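Local coordinates for protein GMP reductase (Trypanosoma brucei brucei, PDB 6JIG) that probably catalyses the irreversible NADPH-dependent deamination of GMP to IMP and also binds guanine nucleotides at its CBS domains, at residues S156-V159 / E160-M163; S172-T175 / S176-L179. The protein carries 1 engineered substitution. All coordinates share one frame; numbering follows the deposited sequence.

Contact 1 of 2, residues S156-V159 / E160-M163; sequences STTV and ESLM
Thr158 and Ser161 face each other across the start of a short helical turn, hydroxyl against hydroxyl. OG1 of Thr158 donates to OG of Ser161 at 2.8 Å. Both oxygens sit between their own backbone N and carbonyl carbon (chi1 64° and 55°), which draws each side chain back over the main chain and brings the two together. Ser161 OG also comes very close to Thr158 O, too close for the detail to be trusted. The same carbonyl oxygen takes weak bonds from the backbone N of Ser161 and of Leu162, while Leu162 N is held more firmly by Val159 O at 2.9 Å. Beside this polar cluster Thr157 offers its methyl: CG2, anti to the backbone N, comes 3.9 Å from CG of Leu162, the two side chains crossing at about a right angle. Thr157 OG1 bonds instead to Asp154 O. Small hydroxylated residues thus serve the polar side, while Leu162 and Val159 supply the hydrocarbon, both reaching Ile145 of strand 141-146. Such a weakly bonded, serine- and threonine-rich turn here joins one strand of the CBS domain's mixed sheet to the next.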
loop_
_atom_site.group_PDB
_atom_site.type_symbol
_atom_site.label_atom_id
_atom_site.label_comp_id
_atom_site.label_asym_id
_atom_site.label_seq_id
_atom_site.Cartn_x
_atom_site.Cartn_y
_atom_site.Cartn_z
ATOM N N SER A 156 -53.821 31.171 -11.297
ATOM C CA SER A 156 -54.941 31.961 -10.808
ATOM C C SER A 156 -56.287 31.279 -10.997
ATOM O O SER A 156 -57.286 31.759 -10.453
ATOM C CB SER A 156 -54.964 33.323 -11.517
ATOM O OG SER A 156 -55.087 33.160 -12.925
ATOM N N THR A 157 -56.343 30.191 -11.760
ATOM C CA THR A 157 -57.614 29.540 -12.048
ATOM C C THR A 157 -58.213 28.956 -10.776
ATOM O O THR A 157 -57.498 28.437 -9.916
ATOM C CB THR A 157 -57.417 28.447 -13.091
ATOM O OG1 THR A 157 -56.493 28.908 -14.085
ATOM C CG2 THR A 157 -58.739 28.099 -13.751
ATOM N N THR A 158 -59.534 29.048 -10.653
ATOM C CA THR A 158 -60.177 28.610 -9.426
ATOM C C THR A 158 -60.314 27.094 -9.392
ATOM O O THR A 158 -60.422 26.426 -10.426
ATOM C CB THR A 158 -61.555 29.253 -9.254
ATOM O OG1 THR A 158 -62.428 28.819 -10.305
ATOM C CG2 THR A 158 -61.442 30.770 -9.265
ATOM N N VAL A 159 -60.304 26.561 -8.170
ATOM C CA VAL A 159 -60.505 25.131 -7.957
ATOM C C VAL A 159 -61.831 24.681 -8.562
ATOM O O VAL A 159 -61.891 23.713 -9.327
ATOM C CB VAL A 159 -60.430 24.814 -6.453
ATOM C CG1 VAL A 159 -61.074 23.472 -6.153
ATOM C CG2 VAL A 159 -58.978 24.867 -5.977
ATOM N N GLU A 160 -62.915 25.389 -8.247
ATOM C CA GLU A 160 -64.217 24.952 -8.735
ATOM C C GLU A 160 -64.326 25.019 -10.253
ATOM O O GLU A 160 -65.134 24.289 -10.831
ATOM C CB GLU A 160 -65.324 25.777 -8.090
ATOM C CG GLU A 160 -65.289 27.241 -8.448
ATOM C CD GLU A 160 -66.496 27.977 -7.913
ATOM O OE1 GLU A 160 -66.306 28.977 -7.186
ATOM O OE2 GLU A 160 -67.632 27.545 -8.208
ATOM N N SER A 161 -63.517 25.849 -10.915
ATOM C CA SER A 161 -63.537 25.871 -12.375
ATOM C C SER A 161 -62.892 24.625 -12.968
ATOM O O SER A 161 -63.193 24.257 -14.109
ATOM C CB SER A 161 -62.830 27.122 -12.900
ATOM O OG SER A 161 -61.514 27.222 -12.382
ATOM N N LEU A 162 -62.001 23.974 -12.217
ATOM C CA LEU A 162 -61.240 22.832 -12.704
ATOM C C LEU A 162 -61.720 21.497 -12.147
ATOM O O LEU A 162 -61.309 20.446 -12.659
ATOM C CB LEU A 162 -59.757 23.007 -12.362
ATOM C CG LEU A 162 -59.072 24.278 -12.852
ATOM C CD1 LEU A 162 -57.815 24.540 -12.049
ATOM C CD2 LEU A 162 -58.749 24.162 -14.325
ATOM N N MET A 163 -62.571 21.513 -11.126
ATOM C CA MET A 163 -62.930 20.309 -10.395
ATOM C C MET A 163 -63.968 19.485 -11.150
ATOM O O MET A 163 -64.681 19.979 -12.028
ATOM C CB MET A 163 -63.478 20.664 -9.012
ATOM C CG MET A 163 -64.982 20.912 -8.979
ATOM S SD MET A 163 -65.508 21.665 -7.431
ATOM C CE MET A 163 -67.289 21.812 -7.652
#

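Contact 2 of 2, residues S172-T175 / S176-L179; sequences STNT and SISL
Asn174 folds its side-chain amide back over the chain that follows it. Its OD1 accepts a hydrogen bond from the backbone N of Ser176 at 2.8 Å. The donor is tilted 34° from the plane of the side-chain carbonyl. This is an Asx turn, and asparagine suits it because its short side chain ends in a carbonyl that can imitate a backbone oxygen. The amide continues alongside Ile177, with Asn174 CG 3.6 Å from Ile177 CA. CG stands anti to the backbone N (chi1 -173°), next to the carbonyl carbon, and is therefore directed along the onward course of the chain.

The same residues form a type I beta turn from Asn174 to Ile177, closed by Ile177 N and Asn174 O at 3.2 Å. One residue consequently supplies both acceptors, side-chain and main-chain, that hold the bend.

Ser172 forms the second shell. Its OG receives the backbone N of Asn174 at 3.0 Å in a nearly straight bond of 166°, an ST turn that fixes the backbone of Asn174 ahead of the Asx turn. Ser172 OG is also 4.0 Å from CD1 of Ile177, a loose van der Waals approach.

Farther out, the buried Ile177 packs its branched side chain on Val182 and Leu185 of helix 179-189, whose start Ser178 caps through a bond from Glu181 N to its OG. Ser172 and Thr175 rest against strand 193-197, and Thr175 also touches strand 203-208. The successive turns thus carry the chain from strand 164-165 into helix 179-189, lying against two strands that come later in the chain.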
loop_
_atom_site.group_PDB
_atom_site.type_symbol
_atom_site.label_atom_id
_atom_site.label_comp_id
_atom_site.label_asym_id
_atom_site.label_seq_id
_atom_site.Cartn_x
_atom_site.Cartn_y
_atom_site.Cartn_z
ATOM N N SER A 172 -70.374 7.083 -1.927
ATOM C CA SER A 172 -70.996 6.023 -1.146
ATOM C C SER A 172 -71.341 6.570 0.232
ATOM O O SER A 172 -70.763 7.563 0.683
ATOM C CB SER A 172 -70.064 4.794 -1.060
ATOM O OG SER A 172 -70.564 3.775 -0.213
ATOM N N THR A 173 -72.329 5.944 0.878
ATOM C CA THR A 173 -72.630 6.216 2.276
ATOM C C THR A 173 -72.313 5.020 3.163
ATOM O O THR A 173 -72.691 5.013 4.338
ATOM C CB THR A 173 -74.104 6.626 2.464
ATOM O OG1 THR A 173 -74.955 5.673 1.813
ATOM C CG2 THR A 173 -74.363 8.006 1.892
ATOM N N ASN A 174 -71.641 4.006 2.623
ATOM C CA ASN A 174 -71.378 2.771 3.354
ATOM C C ASN A 174 -70.045 2.920 4.077
ATOM O O ASN A 174 -68.983 2.728 3.483
ATOM C CB ASN A 174 -71.378 1.574 2.412
ATOM C CG ASN A 174 -71.274 0.252 3.149
ATOM O OD1 ASN A 174 -71.000 0.218 4.346
ATOM N ND2 ASN A 174 -71.505 -0.841 2.440
ATOM N N THR A 175 -70.102 3.251 5.366
ATOM C CA THR A 175 -68.898 3.323 6.187
ATOM C C THR A 175 -68.309 1.950 6.500
ATOM O O THR A 175 -67.219 1.877 7.080
ATOM C CB THR A 175 -69.193 4.076 7.482
ATOM O OG1 THR A 175 -70.348 3.506 8.111
ATOM C CG2 THR A 175 -69.439 5.560 7.199
ATOM N N SER A 176 -68.985 0.866 6.129
ATOM C CA SER A 176 -68.475 -0.488 6.287
ATOM C C SER A 176 -68.170 -1.136 4.954
ATOM O O SER A 176 -68.106 -2.368 4.872
ATOM C CB SER A 176 -69.469 -1.352 7.063
ATOM O OG SER A 176 -69.604 -0.871 8.377
ATOM N N ILE A 177 -68.009 -0.332 3.897
ATOM C CA ILE A 177 -67.903 -0.890 2.557
ATOM C C ILE A 177 -66.759 -1.893 2.508
ATOM O O ILE A 177 -65.707 -1.702 3.132
ATOM C CB ILE A 177 -67.728 0.237 1.524
ATOM C CG1 ILE A 177 -67.836 -0.308 0.102
ATOM C CG2 ILE A 177 -66.387 0.941 1.709
ATOM C CD1 ILE A 177 -68.088 0.779 -0.928
ATOM N N SER A 178 -66.976 -2.991 1.797
ATOM C CA SER A 178 -65.966 -4.022 1.664
ATOM C C SER A 178 -65.028 -3.690 0.509
ATOM O O SER A 178 -65.280 -2.788 -0.292
ATOM C CB SER A 178 -66.620 -5.386 1.454
ATOM O OG SER A 178 -67.042 -5.534 0.107
ATOM N N LEU A 179 -63.922 -4.430 0.438
ATOM C CA LEU A 179 -62.997 -4.260 -0.676
ATOM C C LEU A 179 -63.640 -4.694 -1.987
ATOM O O LEU A 179 -63.442 -4.052 -3.025
ATOM C CB LEU A 179 -61.705 -5.044 -0.420
ATOM C CG LEU A 179 -60.713 -5.044 -1.591
ATOM C CD1 LEU A 179 -60.211 -3.632 -1.849
ATOM C CD2 LEU A 179 -59.545 -5.979 -1.345
#

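In the fold
Followed from the N terminus, the two contacts occur in series, neither enclosing nor crossing the other. Contact 1 comes after strand 141-146 and shapes the short helix that ends the connection to strand 164-165, which pairs antiparallel with 141-146 in the same mixed sheet. The chain then leaves that sheet and runs to contact 2, where residues 172-179 bend into helix 179-189 beside strands 193-197 and 203-208. The centres of contacts 1 and 2 lie 29 Å apart, and the two do not touch. Each is a local turn of the CBS region, well away from the catalytic barrel, and both stand back from the guanine nucleotide bound there.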